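Local structure of polyketide synthase (Lyngbya majuscula 19L, 3QIT) at residues B[137-140]-B[141-145]; B[75-78]-B[79-82]. The protein probably acts as a decarboxylating thioesterase that releases the finished chain of curacin A biosynthesis and forms its terminal alkene. All blocks are in the same frame, centred on the assembly; numbering follows the deposited sequence. Where two conformers were deposited one is given.

Overall arrangement
Both contacts are local, each at the start of a helix in the α/β-hydrolase fold, and both face the second subunit. Contact 2 (75-82) opens helix 78-91, its centre about 13 Å from the centre of the chain, whereas contact 1 (137-145) opens helix 140-151, its centre about 28 Å from that point. Within one chain their centres are 21 Å apart and their nearest atoms about 12 Å, without touching. Across the dimer they do meet: L82 of contact 2 packs on L144 of the second subunit. The probable catalytic triad is S103, H269 and E127; helix 104-115, which follows the probable nucleophile elbow at S103, packs against F81 and L82 of contact 2.

Contact 1. Residues B[137-140]-B[141-145]; sequences KESA and VNQLT
S139 and Q143, one helical turn apart, are joined twice. The backbone N of Q143 donates to S139 O at 2.8 Å. The side chain of Q143 gives a second bond, NE2 to S139 OG at 3.2 Å, and the hydroxyl oxygen is tilted 21° out of the amide plane. With CG beside its own backbone N (chi1 -79°) and the chain extended beyond it, the Q143 side chain runs back over the start of the helix, CG passing 3.3 Å from S139 O. Although S139 holds the N-cap position, its hydroxyl makes no capping bond to a helix N-H and receives the amide instead. With the hydroxyl gone, as in an alanine here, the Q143 amide would probably lose this acceptor and its end be set free to turn, while the main-chain bond could remain. These residues start helix 140-151, which in the chain falls between strands 120-126 and 234-239, where α/β hydrolases commonly carry their lid insertion. At this helix start the second subunit supplies partners: A140 N donates to the carboxylate of E225 of that subunit, a negative group likely to suit the positive end of the helix dipole, and K228 there forms a salt bridge with E138. A140 O takes the N-H of L144 at 3.0 Å and also accepts from Q222 of the second subunit, while A140 itself is buried. One residue further on, V141 O is gripped by two donors of T145, N at 3.0 Å and OG1 at 2.9 Å, the hydroxyl approaching from above the carbonyl plane.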
ATOM      1  N   LYS B 137     -21.913  -2.953 -10.250  1.00 27.90           N
ATOM      2  CA  LYS B 137     -21.854  -4.414 -10.182  1.00 29.42           C
ATOM      3  C   LYS B 137     -20.764  -4.838  -9.199  1.00 28.10           C
ATOM      4  O   LYS B 137     -19.673  -4.247  -9.145  1.00 26.80           O
ATOM      5  CB  LYS B 137     -21.616  -5.031 -11.556  1.00 28.00           C
ATOM      6  CG  LYS B 137     -22.776  -4.834 -12.538  1.00 33.68           C
ATOM      7  CD  LYS B 137     -22.367  -5.120 -13.979  1.00 38.93           C
ATOM      8  CE  LYS B 137     -21.820  -6.532 -14.160  1.00 43.50           C
ATOM      9  NZ  LYS B 137     -21.108  -6.679 -15.467  1.00 48.38           N
ATOM     10  N   GLU B 138     -21.060  -5.858  -8.408  1.00 21.59           N
ATOM     11  CA  GLU B 138     -20.088  -6.347  -7.436  1.00 22.96           C
ATOM     12  C   GLU B 138     -18.978  -7.107  -8.162  1.00 27.90           C
ATOM     13  O   GLU B 138     -19.228  -8.110  -8.833  1.00 27.98           O
ATOM     14  CB  GLU B 138     -20.770  -7.196  -6.355  1.00 25.97           C
ATOM     15  CG  GLU B 138     -21.629  -6.333  -5.418  1.00 25.36           C
ATOM     16  CD  GLU B 138     -22.594  -7.127  -4.557  1.00 26.90           C
ATOM     17  OE1 GLU B 138     -22.695  -8.358  -4.728  1.00 29.20           O
ATOM     18  OE2 GLU B 138     -23.243  -6.505  -3.686  1.00 29.92           O
ATOM     19  N   SER B 139     -17.760  -6.579  -8.069  1.00 24.22           N
ATOM     20  CA  SER B 139     -16.614  -7.244  -8.695  1.00 29.43           C
ATOM     21  C   SER B 139     -15.410  -7.235  -7.756  1.00 28.39           C
ATOM     22  O   SER B 139     -14.308  -7.565  -8.162  1.00 28.45           O
ATOM     23  CB  SER B 139     -16.266  -6.598 -10.050  1.00 32.29           C
ATOM     24  OG  SER B 139     -15.827  -5.266  -9.871  1.00 34.69           O
ATOM     25  N   ALA B 140     -15.632  -6.881  -6.493  1.00 25.15           N
ATOM     26  CA  ALA B 140     -14.506  -6.634  -5.594  1.00 29.35           C
ATOM     27  C   ALA B 140     -13.755  -7.907  -5.190  1.00 27.36           C
ATOM     28  O   ALA B 140     -12.530  -7.866  -5.025  1.00 23.76           O
ATOM     29  CB  ALA B 140     -14.932  -5.853  -4.386  1.00 30.33           C
ATOM     30  N   VAL B 141     -14.480  -9.019  -5.056  1.00 23.32           N
ATOM     31  CA  VAL B 141     -13.838 -10.332  -4.844  1.00 26.37           C
ATOM     32  C   VAL B 141     -13.002 -10.703  -6.078  1.00 22.32           C
ATOM     33  O   VAL B 141     -11.838 -11.084  -5.956  1.00 24.11           O
ATOM     34  CB  VAL B 141     -14.862 -11.438  -4.506  1.00 27.39           C
ATOM     35  CG1 VAL B 141     -14.197 -12.807  -4.501  1.00 33.06           C
ATOM     36  CG2 VAL B 141     -15.528 -11.161  -3.149  1.00 26.92           C
ATOM     37  N   ASN B 142     -13.573 -10.545  -7.273  1.00 23.97           N
ATOM     38  CA  ASN B 142     -12.809 -10.857  -8.473  1.00 25.70           C
ATOM     39  C   ASN B 142     -11.587  -9.949  -8.584  1.00 22.72           C
ATOM     40  O   ASN B 142     -10.510 -10.410  -9.007  1.00 23.00           O
ATOM     41  CB  ASN B 142     -13.673 -10.737  -9.744  1.00 28.93           C
ATOM     42  CG  ASN B 142     -14.698 -11.861  -9.868  1.00 37.39           C
ATOM     43  OD1 ASN B 142     -14.532 -12.948  -9.306  1.00 40.08           O
ATOM     44  ND2 ASN B 142     -15.766 -11.601 -10.620  1.00 40.63           N
ATOM     45  N   GLN B 143     -11.755  -8.674  -8.219  1.00 20.87           N
ATOM     46  CA  GLN B 143     -10.659  -7.697  -8.332  1.00 26.61           C
ATOM     47  C   GLN B 143      -9.519  -8.065  -7.395  1.00 25.38           C
ATOM     48  O   GLN B 143      -8.363  -7.996  -7.785  1.00 23.52           O
ATOM     49  CB  GLN B 143     -11.114  -6.274  -8.008  1.00 29.84           C
ATOM     50  CG  GLN B 143     -11.869  -5.572  -9.139  1.00 39.83           C
ATOM     51  CD  GLN B 143     -12.096  -4.101  -8.827  1.00 44.92           C
ATOM     52  OE1 GLN B 143     -11.145  -3.313  -8.755  1.00 50.67           O
ATOM     53  NE2 GLN B 143     -13.351  -3.724  -8.638  1.00 45.47           N
ATOM     54  N   LEU B 144      -9.851  -8.454  -6.164  1.00 23.26           N
ATOM     55  CA  LEU B 144      -8.818  -8.852  -5.219  1.00 21.26           C
ATOM     56  C   LEU B 144      -8.128 -10.146  -5.662  1.00 21.50           C
ATOM     57  O   LEU B 144      -6.917 -10.292  -5.505  1.00 23.92           O
ATOM     58  CB  LEU B 144      -9.379  -9.001  -3.804  1.00 26.28           C
ATOM     59  CG  LEU B 144      -8.356  -9.368  -2.726  1.00 23.94           C
ATOM     60  CD1 LEU B 144      -7.277  -8.276  -2.625  1.00 27.24           C
ATOM     61  CD2 LEU B 144      -9.082  -9.516  -1.421  1.00 28.15           C
ATOM     62  N   THR B 145      -8.889 -11.071  -6.229  1.00 20.72           N
ATOM     63  CA  THR B 145      -8.291 -12.323  -6.724  1.00 22.83           C
ATOM     64  C   THR B 145      -7.266 -12.035  -7.828  1.00 21.91           C
ATOM     65  O   THR B 145      -6.118 -12.510  -7.787  1.00 21.53           O
ATOM     66  CB  THR B 145      -9.359 -13.307  -7.242  1.00 23.22           C
ATOM     67  OG1 THR B 145     -10.314 -13.586  -6.211  1.00 22.84           O
ATOM     68  CG2 THR B 145      -8.719 -14.613  -7.657  1.00 24.67           C
TER

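Contact 2. Residues B[75-78]-B[79-82]; sequences SYSS and LTFL
At S77 the hydroxyl lies between the backbone N and the carbonyl carbon (chi1 64°), a setting that, on an extended backbone, aims OG at the N-H of T80; at T80, OG1 lies beside its own backbone N (chi1 -68°) and swings back to the carbonyl of S75. The first pair is the N-cap bond of helix 78-91, T80 N to S77 OG at 3.1 Å and nearly straight, 169° at the hydrogen. The second is short, T80 OG1 to S75 O at 2.6 Å, with the hydroxyl in the carbonyl plane. Regular helical bonds then take over, F81 N to S77 O at 3.1 Å and L82 N to S78 O at 2.8 Å. L79 N, in the first turn, donates to a water at 3.0 Å that is also hydrogen-bonded to S78 OG. The side chains of Y76 and F81 meet at an angle, F81 CZ lying near the plane of the tyrosine ring at its edge, 4.1 Å from Y76 CD1, while Y76 OH is held by D202 and L70 N. The helix belongs to the β-α-β crossover from strand 55-59 to strand 97-102, and F81 and L82 rest on L108 of helix 104-115. At the dimer interface S75 OG bonds S75 OG of the second subunit, and T80 OG1 is also hydrogen-bonded to T74 OG1 of that subunit. The S77 hydroxyl thus satisfies a helix N-H, while that of T80 serves the S75 carbonyl and also bonds across the interface, so the first turn of the helix is joined to the dimer interface through T80.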
ATOM      1  N   SER B  75       3.947  -2.681  -2.027  1.00 16.74           N
ATOM      2  CA  SER B  75       4.464  -1.344  -1.690  1.00 20.02           C
ATOM      3  C   SER B  75       4.158  -0.334  -2.785  1.00 20.62           C
ATOM      4  O   SER B  75       4.154   0.877  -2.524  1.00 21.18           O
ATOM      5  CB  SER B  75       5.977  -1.395  -1.412  1.00 16.99           C
ATOM      6  OG  SER B  75       6.257  -2.222  -0.279  1.00 20.29           O
ATOM      7  N   TYR B  76       3.931  -0.809  -4.011  1.00 18.12           N
ATOM      8  CA  TYR B  76       3.590   0.092  -5.122  1.00 20.20           C
ATOM      9  C   TYR B  76       2.131   0.511  -5.001  1.00 25.56           C
ATOM     10  O   TYR B  76       1.203  -0.296  -5.201  1.00 28.69           O
ATOM     11  CB  TYR B  76       3.838  -0.584  -6.478  1.00 19.85           C
ATOM     12  CG  TYR B  76       5.296  -0.753  -6.837  1.00 14.67           C
ATOM     13  CD1 TYR B  76       6.095   0.350  -7.126  1.00 14.65           C
ATOM     14  CD2 TYR B  76       5.877  -2.019  -6.890  1.00 13.74           C
ATOM     15  CE1 TYR B  76       7.437   0.193  -7.465  1.00 16.18           C
ATOM     16  CE2 TYR B  76       7.234  -2.193  -7.213  1.00 14.21           C
ATOM     17  CZ  TYR B  76       8.001  -1.090  -7.484  1.00 14.63           C
ATOM     18  OH  TYR B  76       9.315  -1.305  -7.838  1.00 15.72           O
ATOM     19  N   SER B  77       1.926   1.767  -4.633  1.00 19.60           N
ATOM     20  CA  SER B  77       0.580   2.315  -4.453  1.00 21.83           C
ATOM     21  C   SER B  77       0.683   3.813  -4.667  1.00 21.73           C
ATOM     22  O   SER B  77       1.793   4.383  -4.570  1.00 19.41           O
ATOM     23  CB  SER B  77       0.067   2.023  -3.038  1.00 20.67           C
ATOM     24  OG  SER B  77       0.867   2.674  -2.041  1.00 18.17           O
ATOM     25  N   SER B  78      -0.448   4.459  -4.940  1.00 21.16           N
ATOM     26  CA  SER B  78      -0.465   5.919  -5.036  0.50 21.57           C
ATOM     27  C   SER B  78       0.019   6.556  -3.728  1.00 19.18           C
ATOM     28  O   SER B  78       0.725   7.561  -3.768  1.00 18.35           O
ATOM     29  CB  SER B  78      -1.854   6.443  -5.398  0.50 25.11           C
ATOM     30  OG  SER B  78      -2.842   5.844  -4.585  0.50 23.38           O
ATOM     31  N   LEU B  79      -0.341   5.971  -2.587  1.00 16.99           N
ATOM     32  CA  LEU B  79       0.095   6.523  -1.279  1.00 18.40           C
ATOM     33  C   LEU B  79       1.632   6.495  -1.133  1.00 18.51           C
ATOM     34  O   LEU B  79       2.243   7.465  -0.691  1.00 16.61           O
ATOM     35  CB  LEU B  79      -0.558   5.797  -0.095  1.00 22.17           C
ATOM     36  CG  LEU B  79      -0.199   6.359   1.295  1.00 29.20           C
ATOM     37  CD1 LEU B  79      -0.760   7.772   1.515  1.00 30.75           C
ATOM     38  CD2 LEU B  79      -0.665   5.434   2.420  1.00 33.72           C
ATOM     39  N   THR B  80       2.248   5.365  -1.487  1.00 18.02           N
ATOM     40  CA  THR B  80       3.705   5.288  -1.542  1.00 14.89           C
ATOM     41  C   THR B  80       4.310   6.366  -2.439  1.00 13.25           C
ATOM     42  O   THR B  80       5.232   7.069  -2.023  1.00 16.74           O
ATOM     43  CB  THR B  80       4.174   3.901  -2.003  1.00 15.56           C
ATOM     44  OG1 THR B  80       3.853   2.942  -0.984  1.00 17.62           O
ATOM     45  CG2 THR B  80       5.681   3.902  -2.287  1.00 18.05           C
ATOM     46  N   PHE B  81       3.799   6.518  -3.668  1.00 14.16           N
ATOM     47  CA  PHE B  81       4.325   7.608  -4.517  1.00 14.40           C
ATOM     48  C   PHE B  81       4.099   8.985  -3.907  1.00 13.50           C
ATOM     49  O   PHE B  81       4.953   9.885  -4.044  1.00 15.32           O
ATOM     50  CB  PHE B  81       3.727   7.562  -5.934  1.00 15.11           C
ATOM     51  CG  PHE B  81       4.111   6.318  -6.720  1.00 15.50           C
ATOM     52  CD1 PHE B  81       5.433   5.862  -6.743  1.00 16.23           C
ATOM     53  CD2 PHE B  81       3.165   5.643  -7.488  1.00 22.43           C
ATOM     54  CE1 PHE B  81       5.801   4.741  -7.472  1.00 17.46           C
ATOM     55  CE2 PHE B  81       3.520   4.499  -8.222  1.00 25.29           C
ATOM     56  CZ  PHE B  81       4.846   4.047  -8.222  1.00 19.69           C
ATOM     57  N   LEU B  82       2.949   9.187  -3.269  1.00 14.55           N
ATOM     58  CA  LEU B  82       2.684  10.476  -2.632  0.50 15.89           C
ATOM     59  C   LEU B  82       3.660  10.742  -1.493  1.00 14.67           C
ATOM     60  O   LEU B  82       4.168  11.847  -1.352  1.00 16.82           O
ATOM     61  CB  LEU B  82       1.250  10.542  -2.125  0.50 14.19           C
ATOM     62  CG  LEU B  82       0.238  10.780  -3.231  0.50 12.53           C
ATOM     63  CD1 LEU B  82      -1.174  10.710  -2.657  0.50 13.81           C
ATOM     64  CD2 LEU B  82       0.494  12.113  -3.925  0.50 12.40           C
TER
HETATM   65  O   HOH W   1      -2.720   4.206  -2.466  1.00 32.80           O